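PDB 2EIH: alcohol dehydrogenase from Thermus thermophilus, which probably catalyses the NAD(P)-dependent oxidation of alcohols or a related redox reaction, and binds a zinc ion through four cysteines. Local coordinates for residues L34-L39 and S140-A145; G82-I87 and A133-N138; L152-M157 and V181-I186. All coordinates share one frame; numbering follows the deposited sequence.

Contact 1: residues L34-L39 and S140-A145; sequences LKAAAL and SFEEAA
Lys35 lays the aliphatic part of its side chain over one face of the Phe141 ring. Its CG sits 3.6 Å from the centroid of that ring, only 5° off the normal, a textbook CH-pi contact, while Lys35 CB presses on Phe141 CG at 3.6 Å. With CG anti to its own carbonyl carbon (chi1 -77°), the lysine carries its chain across the ring, and bends at chi2 and chi4 bring NZ to 3.9 Å from Phe141 CE2, on the same side of the ring plane. A lysine suits this half-exposed place because its methylenes can cover the aromatic ring while its ammonium group remains beyond them. Further along, the side chains shrink to alanines, which let strand and helix draw together until their axes pass 7.2 Å apart at a crossing angle of -34°. Ala145 CB fits against Ala36 CB at 3.8 Å and lies 4.3 Å from Ala38 CB, so one methyl meets two from the same side of the strand. Glu142 sends its OE2 to Gln341. At the helix start Ser140 OG accepts from Glu143 N (3.1 Å), and Glu143 OE2 in return receives Ser140 N (3.0 Å). This is a capping box, on a short helix packed against a strand that carries a classic beta bulge, where Lys35 and Ala36 both face Ser66, in the mixed sheet of the GroES-like domain.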
loop_
_atom_site.group_PDB
_atom_site.type_symbol
_atom_site.label_atom_id
_atom_site.label_comp_id
_atom_site.label_asym_id
_atom_site.label_seq_id
_atom_site.Cartn_x
_atom_site.Cartn_y
_atom_site.Cartn_z
ATOM N N LEU A 34 -1.275 40.213 4.566
ATOM C CA LEU A 34 -0.004 39.605 4.162
ATOM C C LEU A 34 1.262 40.328 4.632
ATOM O O LEU A 34 1.290 41.547 4.764
ATOM C CB LEU A 34 0.026 39.468 2.637
ATOM C CG LEU A 34 -1.011 38.489 2.074
ATOM C CD1 LEU A 34 -1.306 38.779 0.615
ATOM C CD2 LEU A 34 -0.508 37.072 2.260
ATOM N N LYS A 35 2.305 39.546 4.880
ATOM C CA LYS A 35 3.588 40.067 5.319
ATOM C C LYS A 35 4.648 39.729 4.273
ATOM O O LYS A 35 5.589 40.488 4.032
ATOM C CB LYS A 35 3.981 39.450 6.672
ATOM C CG LYS A 35 3.263 40.024 7.910
ATOM C CD LYS A 35 3.402 41.542 7.982
ATOM C CE LYS A 35 2.980 42.136 9.332
ATOM N NZ LYS A 35 4.052 42.093 10.375
ATOM N N ALA A 36 4.476 38.575 3.651
ATOM C CA ALA A 36 5.400 38.120 2.643
ATOM C C ALA A 36 4.686 37.239 1.632
ATOM O O ALA A 36 3.783 36.475 1.980
ATOM C CB ALA A 36 6.540 37.343 3.301
ATOM N N ALA A 37 5.074 37.373 0.371
ATOM C CA ALA A 37 4.512 36.557 -0.692
ATOM C C ALA A 37 5.719 35.952 -1.379
ATOM O O ALA A 37 6.629 36.671 -1.810
ATOM C CB ALA A 37 3.725 37.407 -1.664
ATOM N N ALA A 38 5.737 34.630 -1.456
ATOM C CA ALA A 38 6.839 33.932 -2.087
ATOM C C ALA A 38 6.529 33.782 -3.559
ATOM O O ALA A 38 5.378 33.587 -3.943
ATOM C CB ALA A 38 7.037 32.557 -1.447
ATOM N N LEU A 39 7.571 33.874 -4.377
ATOM C CA LEU A 39 7.450 33.769 -5.826
ATOM C C LEU A 39 7.609 32.343 -6.335
ATOM O O LEU A 39 8.527 31.636 -5.936
ATOM C CB LEU A 39 8.510 34.647 -6.494
ATOM C CG LEU A 39 8.236 36.117 -6.810
ATOM C CD1 LEU A 39 7.727 36.881 -5.605
ATOM C CD2 LEU A 39 9.537 36.738 -7.341
ATOM N N SER A 140 10.643 33.563 10.401
ATOM C CA SER A 140 10.337 34.944 10.022
ATOM C C SER A 140 9.243 34.820 8.989
ATOM O O SER A 140 9.084 33.771 8.371
ATOM C CB SER A 140 11.525 35.613 9.354
ATOM O OG SER A 140 11.622 35.153 8.020
ATOM N N PHE A 141 8.495 35.888 8.782
ATOM C CA PHE A 141 7.430 35.830 7.793
ATOM C C PHE A 141 7.926 35.421 6.372
ATOM O O PHE A 141 7.220 34.700 5.660
ATOM C CB PHE A 141 6.687 37.168 7.775
ATOM C CG PHE A 141 5.734 37.342 8.931
ATOM C CD1 PHE A 141 4.552 36.610 8.992
ATOM C CD2 PHE A 141 6.014 38.241 9.957
ATOM C CE1 PHE A 141 3.670 36.780 10.053
ATOM C CE2 PHE A 141 5.134 38.412 11.022
ATOM C CZ PHE A 141 3.964 37.687 11.071
ATOM N N GLU A 142 9.130 35.837 5.971
ATOM C CA GLU A 142 9.638 35.481 4.640
ATOM C C GLU A 142 9.981 33.997 4.560
ATOM O O GLU A 142 9.866 33.384 3.501
ATOM C CB GLU A 142 10.882 36.298 4.271
ATOM C CG GLU A 142 10.650 37.802 4.173
ATOM C CD GLU A 142 10.676 38.501 5.524
ATOM O OE1 GLU A 142 10.624 37.807 6.564
ATOM O OE2 GLU A 142 10.758 39.750 5.537
ATOM N N GLU A 143 10.416 33.429 5.680
ATOM C CA GLU A 143 10.764 32.018 5.740
ATOM C C GLU A 143 9.467 31.202 5.671
ATOM O O GLU A 143 9.366 30.203 4.938
ATOM C CB GLU A 143 11.528 31.731 7.044
ATOM C CG GLU A 143 12.968 32.241 7.082
ATOM C CD GLU A 143 13.676 31.976 8.415
ATOM O OE1 GLU A 143 14.913 31.824 8.408
ATOM O OE2 GLU A 143 12.988 31.891 9.452
ATOM N N ALA A 144 8.458 31.655 6.415
ATOM C CA ALA A 144 7.158 30.992 6.437
ATOM C C ALA A 144 6.544 30.983 5.032
ATOM O O ALA A 144 6.158 29.920 4.522
ATOM C CB ALA A 144 6.235 31.699 7.414
ATOM N N ALA A 145 6.468 32.154 4.398
ATOM C CA ALA A 145 5.897 32.231 3.050
ATOM C C ALA A 145 6.601 31.329 2.054
ATOM O O ALA A 145 6.011 30.887 1.079
ATOM C CB ALA A 145 5.923 33.671 2.537
#

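Contact 2: residues G82-I87 and A133-N138; sequences GDEVVI and APKPKN
Lys135 NZ is gripped by several oxygens: Pro136 O at 2.7 Å, Glu84 OE2 at 3.1 Å, and the carbonyl of Leu139 beyond the segment. The glutamate contact is a salt bridge, with NZ nearly in line with the C-O bond of OE2. Lys135 CG stands anti to the backbone N (chi1 163°), and the chain then runs extended until its bend at chi4 (-64°), which carries CD past Glu84 CB and OE2 and turns NZ in to the oxygens. A lysine suits this buried spot because its methylenes pack against Glu84 and Val86, while its charge is met by oxygens and by a cation-pi contact with Phe141. Cut back to an alanine here, the side chain would probably leave the Glu84 carboxylate without its salt-bridge mate and the carbonyls of Pro136 and Leu139 without this donor. The backbones form a short antiparallel pairing in the GroES-like domain, joining strands 84-91 and 132-134. Val86 and Ala133 are its hydrogen-bonded pair, with Val86 N to Ala133 O at 2.8 Å and Ala133 N to Val86 O at 3.0 Å; Val85 and Pro134 form the non-hydrogen-bonded one, where proline's lack of an N-H costs no bond to strand 84-91. Lys135 N then reaches Glu84 O at 3.0 Å. Val86 CG2 meets Ala133 CB at 3.9 Å, while its CG1 rests on Lys135 CB, and Leu301 of helix 297-306 covers both Val86 and Ala133.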
loop_
_atom_site.group_PDB
_atom_site.type_symbol
_atom_site.label_atom_id
_atom_site.label_comp_id
_atom_site.label_asym_id
_atom_site.label_seq_id
_atom_site.Cartn_x
_atom_site.Cartn_y
_atom_site.Cartn_z
ATOM N N GLY A 82 -5.027 38.684 14.542
ATOM C CA GLY A 82 -3.769 38.778 15.247
ATOM C C GLY A 82 -2.980 37.506 15.042
ATOM O O GLY A 82 -1.752 37.516 15.107
ATOM N N ASP A 83 -3.691 36.412 14.778
ATOM C CA ASP A 83 -3.064 35.104 14.564
ATOM C C ASP A 83 -2.116 35.052 13.377
ATOM O O ASP A 83 -2.470 35.462 12.278
ATOM C CB ASP A 83 -4.130 34.028 14.364
ATOM C CG ASP A 83 -4.983 33.808 15.592
ATOM O OD1 ASP A 83 -5.886 32.953 15.521
ATOM O OD2 ASP A 83 -4.756 34.479 16.618
ATOM N N GLU A 84 -0.913 34.539 13.608
ATOM C CA GLU A 84 0.066 34.420 12.541
ATOM C C GLU A 84 -0.237 33.126 11.773
ATOM O O GLU A 84 -0.461 32.066 12.380
ATOM C CB GLU A 84 1.476 34.399 13.117
ATOM C CG GLU A 84 1.871 35.685 13.848
ATOM C CD GLU A 84 3.380 35.812 14.004
ATOM O OE1 GLU A 84 3.863 36.852 14.498
ATOM O OE2 GLU A 84 4.086 34.860 13.621
ATOM N N VAL A 85 -0.259 33.230 10.440
ATOM C CA VAL A 85 -0.582 32.104 9.566
ATOM C C VAL A 85 0.160 32.079 8.222
ATOM O O VAL A 85 0.739 33.070 7.778
ATOM C CB VAL A 85 -2.100 32.100 9.243
ATOM C CG1 VAL A 85 -2.913 31.964 10.519
ATOM C CG2 VAL A 85 -2.498 33.396 8.525
ATOM N N VAL A 86 0.132 30.915 7.586
ATOM C CA VAL A 86 0.720 30.721 6.266
ATOM C C VAL A 86 -0.469 30.217 5.456
ATOM O O VAL A 86 -1.441 29.708 6.012
ATOM C CB VAL A 86 1.839 29.657 6.258
ATOM C CG1 VAL A 86 2.936 30.064 7.212
ATOM C CG2 VAL A 86 1.276 28.308 6.652
ATOM N N ILE A 87 -0.380 30.356 4.142
ATOM C CA ILE A 87 -1.437 29.962 3.226
ATOM C C ILE A 87 -1.179 28.589 2.621
ATOM O O ILE A 87 -0.047 28.253 2.310
ATOM C CB ILE A 87 -1.533 31.012 2.105
ATOM C CG1 ILE A 87 -2.070 32.330 2.685
ATOM C CG2 ILE A 87 -2.330 30.468 0.939
ATOM C CD1 ILE A 87 -1.895 33.505 1.772
ATOM N N ALA A 133 -3.137 27.863 7.679
ATOM C CA ALA A 133 -2.474 27.076 8.711
ATOM C C ALA A 133 -1.685 28.012 9.612
ATOM O O ALA A 133 -1.250 29.075 9.184
ATOM C CB ALA A 133 -1.550 26.049 8.082
ATOM N N PRO A 134 -1.491 27.627 10.881
ATOM C CA PRO A 134 -0.743 28.472 11.818
ATOM C C PRO A 134 0.713 28.560 11.404
ATOM O O PRO A 134 1.328 27.554 11.036
ATOM C CB PRO A 134 -0.918 27.747 13.148
ATOM C CG PRO A 134 -0.927 26.312 12.716
ATOM C CD PRO A 134 -1.852 26.346 11.512
ATOM N N LYS A 135 1.244 29.775 11.432
ATOM C CA LYS A 135 2.627 30.005 11.072
ATOM C C LYS A 135 3.529 29.608 12.218
ATOM O O LYS A 135 3.322 30.026 13.362
ATOM C CB LYS A 135 2.877 31.484 10.762
ATOM C CG LYS A 135 4.353 31.872 10.768
ATOM C CD LYS A 135 4.534 33.379 10.911
ATOM C CE LYS A 135 5.984 33.759 11.209
ATOM N NZ LYS A 135 6.429 33.227 12.522
ATOM N N PRO A 136 4.544 28.783 11.933
ATOM C CA PRO A 136 5.475 28.366 12.989
ATOM C C PRO A 136 6.093 29.630 13.622
ATOM O O PRO A 136 6.483 30.554 12.909
ATOM C CB PRO A 136 6.496 27.508 12.229
ATOM C CG PRO A 136 6.421 28.047 10.817
ATOM C CD PRO A 136 4.962 28.282 10.612
ATOM N N LYS A 137 6.168 29.672 14.948
ATOM C CA LYS A 137 6.710 30.842 15.622
ATOM C C LYS A 137 8.223 30.980 15.580
ATOM O O LYS A 137 8.767 32.038 15.891
ATOM C CB LYS A 137 6.234 30.901 17.083
ATOM C CG LYS A 137 4.733 31.113 17.236
ATOM C CD LYS A 137 4.331 31.331 18.694
ATOM C CE LYS A 137 2.812 31.395 18.852
ATOM N NZ LYS A 137 2.201 32.467 18.006
ATOM N N ASN A 138 8.921 29.926 15.197
ATOM C CA ASN A 138 10.375 30.012 15.144
ATOM C C ASN A 138 10.863 30.577 13.802
ATOM O O ASN A 138 12.072 30.679 13.582
ATOM C CB ASN A 138 11.007 28.629 15.380
ATOM C CG ASN A 138 10.628 27.615 14.299
ATOM O OD1 ASN A 138 11.454 26.794 13.873
ATOM N ND2 ASN A 138 9.371 27.659 13.861
#

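Contact 3: residues L152-M157 and V181-I186; sequences LTAWQM and VAAIQI
Methyl-to-methyl packing comes first: Ala154 CB points into helix 180-189 and meets Ala182 CB at 3.6 Å, with Ala183 CB a little farther off at 4.2 Å. The same methyl also lies 3.7 Å from the backbone N of Ala183. Alanine suits all three places, because so small a side chain lets the backbones come close, and the CA atoms of Ala154 and Ala183 stand only 5.0 Å apart. The helix axes approach to 8.4 Å and cross at -46°, a tight helix-to-helix packing made possible by small residues at the crossing.

Branched aliphatic packing follows, carried by Ile186. Its CG1 is anti to the carbonyl carbon (chi1 -68°) and its chain runs on extended, which takes CD1 across to the other helix. There CD1 touches Ala154 CB at 3.9 Å and Trp155 CB at 4.0 Å, and lies 3.7 Å from the Trp155 backbone N. Helix 180-189 follows strand 169-172 of the six-stranded parallel sheet and leads to strand 193-198, a beta-alpha-beta crossover of the Rossmann type; helix 148-161 precedes it in the chain.

Aromatic packing is the third kind. Trp155 and Ile186 cross at about a right angle, and CD1 approaches the indole obliquely near CE3. Elsewhere the broad indole rests on Ile300 and Phe303 of helix 297-306 and on Arg165 of a second subunit.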
loop_
_atom_site.group_PDB
_atom_site.type_symbol
_atom_site.label_atom_id
_atom_site.label_comp_id
_atom_site.label_asym_id
_atom_site.label_seq_id
_atom_site.Cartn_x
_atom_site.Cartn_y
_atom_site.Cartn_z
ATOM N N LEU A 152 5.083 21.134 -0.260
ATOM C CA LEU A 152 4.012 20.205 -0.590
ATOM C C LEU A 152 4.326 19.401 -1.839
ATOM O O LEU A 152 4.039 18.212 -1.902
ATOM C CB LEU A 152 2.698 20.958 -0.790
ATOM C CG LEU A 152 2.074 21.471 0.504
ATOM C CD1 LEU A 152 1.103 22.598 0.198
ATOM C CD2 LEU A 152 1.368 20.323 1.212
ATOM N N THR A 153 4.918 20.057 -2.829
ATOM C CA THR A 153 5.259 19.402 -4.078
ATOM C C THR A 153 6.375 18.388 -3.861
ATOM O O THR A 153 6.324 17.281 -4.385
ATOM C CB THR A 153 5.695 20.437 -5.126
ATOM O OG1 THR A 153 4.606 21.325 -5.387
ATOM C CG2 THR A 153 6.121 19.757 -6.415
ATOM N N ALA A 154 7.377 18.771 -3.081
ATOM C CA ALA A 154 8.495 17.889 -2.794
ATOM C C ALA A 154 8.033 16.698 -1.957
ATOM O O ALA A 154 8.554 15.591 -2.089
ATOM C CB ALA A 154 9.580 18.653 -2.046
ATOM N N TRP A 155 7.054 16.928 -1.094
ATOM C CA TRP A 155 6.566 15.871 -0.224
ATOM C C TRP A 155 5.813 14.781 -0.980
ATOM O O TRP A 155 6.028 13.594 -0.733
ATOM C CB TRP A 155 5.692 16.472 0.876
ATOM C CG TRP A 155 5.179 15.454 1.847
ATOM C CD1 TRP A 155 4.201 14.530 1.627
ATOM C CD2 TRP A 155 5.602 15.277 3.204
ATOM N NE1 TRP A 155 3.979 13.801 2.765
ATOM C CE2 TRP A 155 4.822 14.242 3.753
ATOM C CE3 TRP A 155 6.552 15.910 4.017
ATOM C CZ2 TRP A 155 4.971 13.804 5.076
ATOM C CZ3 TRP A 155 6.703 15.483 5.327
ATOM C CH2 TRP A 155 5.905 14.441 5.850
ATOM N N GLN A 156 4.936 15.177 -1.900
ATOM C CA GLN A 156 4.196 14.191 -2.675
ATOM C C GLN A 156 5.166 13.365 -3.501
ATOM O O GLN A 156 4.997 12.158 -3.623
ATOM C CB GLN A 156 3.167 14.845 -3.607
ATOM C CG GLN A 156 2.296 13.814 -4.335
ATOM C CD GLN A 156 1.087 14.404 -5.042
ATOM O OE1 GLN A 156 1.120 14.634 -6.249
ATOM N NE2 GLN A 156 0.018 14.661 -4.289
ATOM N N MET A 157 6.187 14.011 -4.057
ATOM C CA MET A 157 7.168 13.306 -4.870
ATOM C C MET A 157 7.995 12.313 -4.045
ATOM O O MET A 157 8.101 11.139 -4.403
ATOM C CB MET A 157 8.100 14.299 -5.574
ATOM C CG MET A 157 7.407 15.178 -6.605
ATOM S SD MET A 157 8.591 16.250 -7.490
ATOM C CE MET A 157 8.874 17.420 -6.267
ATOM N N VAL A 181 15.535 22.023 -2.845
ATOM C CA VAL A 181 15.830 22.399 -1.474
ATOM C C VAL A 181 14.971 21.595 -0.509
ATOM O O VAL A 181 15.479 21.030 0.474
ATOM C CB VAL A 181 15.594 23.911 -1.255
ATOM C CG1 VAL A 181 15.544 24.231 0.227
ATOM C CG2 VAL A 181 16.714 24.700 -1.919
ATOM N N ALA A 182 13.670 21.545 -0.776
ATOM C CA ALA A 182 12.748 20.795 0.082
ATOM C C ALA A 182 12.916 19.272 -0.071
ATOM O O ALA A 182 12.831 18.534 0.907
ATOM C CB ALA A 182 11.297 21.205 -0.237
ATOM N N ALA A 183 13.154 18.820 -1.299
ATOM C CA ALA A 183 13.315 17.395 -1.580
ATOM C C ALA A 183 14.536 16.777 -0.921
ATOM O O ALA A 183 14.516 15.620 -0.504
ATOM C CB ALA A 183 13.370 17.154 -3.079
ATOM N N ILE A 184 15.615 17.535 -0.830
ATOM C CA ILE A 184 16.816 17.005 -0.207
ATOM C C ILE A 184 16.558 16.746 1.280
ATOM O O ILE A 184 16.926 15.689 1.806
ATOM C CB ILE A 184 17.994 17.980 -0.423
ATOM C CG1 ILE A 184 18.313 18.016 -1.925
ATOM C CG2 ILE A 184 19.209 17.537 0.385
ATOM C CD1 ILE A 184 19.349 19.014 -2.336
ATOM N N GLN A 185 15.900 17.700 1.936
ATOM C CA GLN A 185 15.574 17.613 3.364
ATOM C C GLN A 185 14.490 16.577 3.694
ATOM O O GLN A 185 14.584 15.867 4.691
ATOM C CB GLN A 185 15.131 18.990 3.891
ATOM C CG GLN A 185 16.197 20.073 3.786
ATOM C CD GLN A 185 15.735 21.417 4.304
ATOM O OE1 GLN A 185 15.609 21.624 5.508
ATOM N NE2 GLN A 185 15.464 22.336 3.387
ATOM N N ILE A 186 13.449 16.505 2.871
ATOM C CA ILE A 186 12.393 15.544 3.132
ATOM C C ILE A 186 12.980 14.156 2.913
ATOM O O ILE A 186 12.734 13.234 3.698
ATOM C CB ILE A 186 11.191 15.792 2.209
ATOM C CG1 ILE A 186 10.533 17.118 2.609
ATOM C CG2 ILE A 186 10.200 14.653 2.319
ATOM C CD1 ILE A 186 9.482 17.606 1.681
#

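In the fold
Contacts 1 and 2 are neighbours, their centres 10 Å apart, and both reach the same mixed sheet through strands 29-38, 84-91 and 132-134. They share a layer of packing: Phe141 and Ala144 of helix 141-146 lie against Glu84, Val86 and Lys135. Along the chain both segments of contact 2 fall between those of contact 1, since strands 84-91 and 132-134 both come after strand 29-38 and before helix 141-146. Contact 3 opens later, about 19 Å from contact 1 and 21 Å from contact 2 between centres, and touches neither. Helix 148-161 directly succeeds helix 141-146, so the chain passes from the GroES-like sheet towards the Rossmann-type parallel sheet, two parts characteristic of this dehydrogenase family.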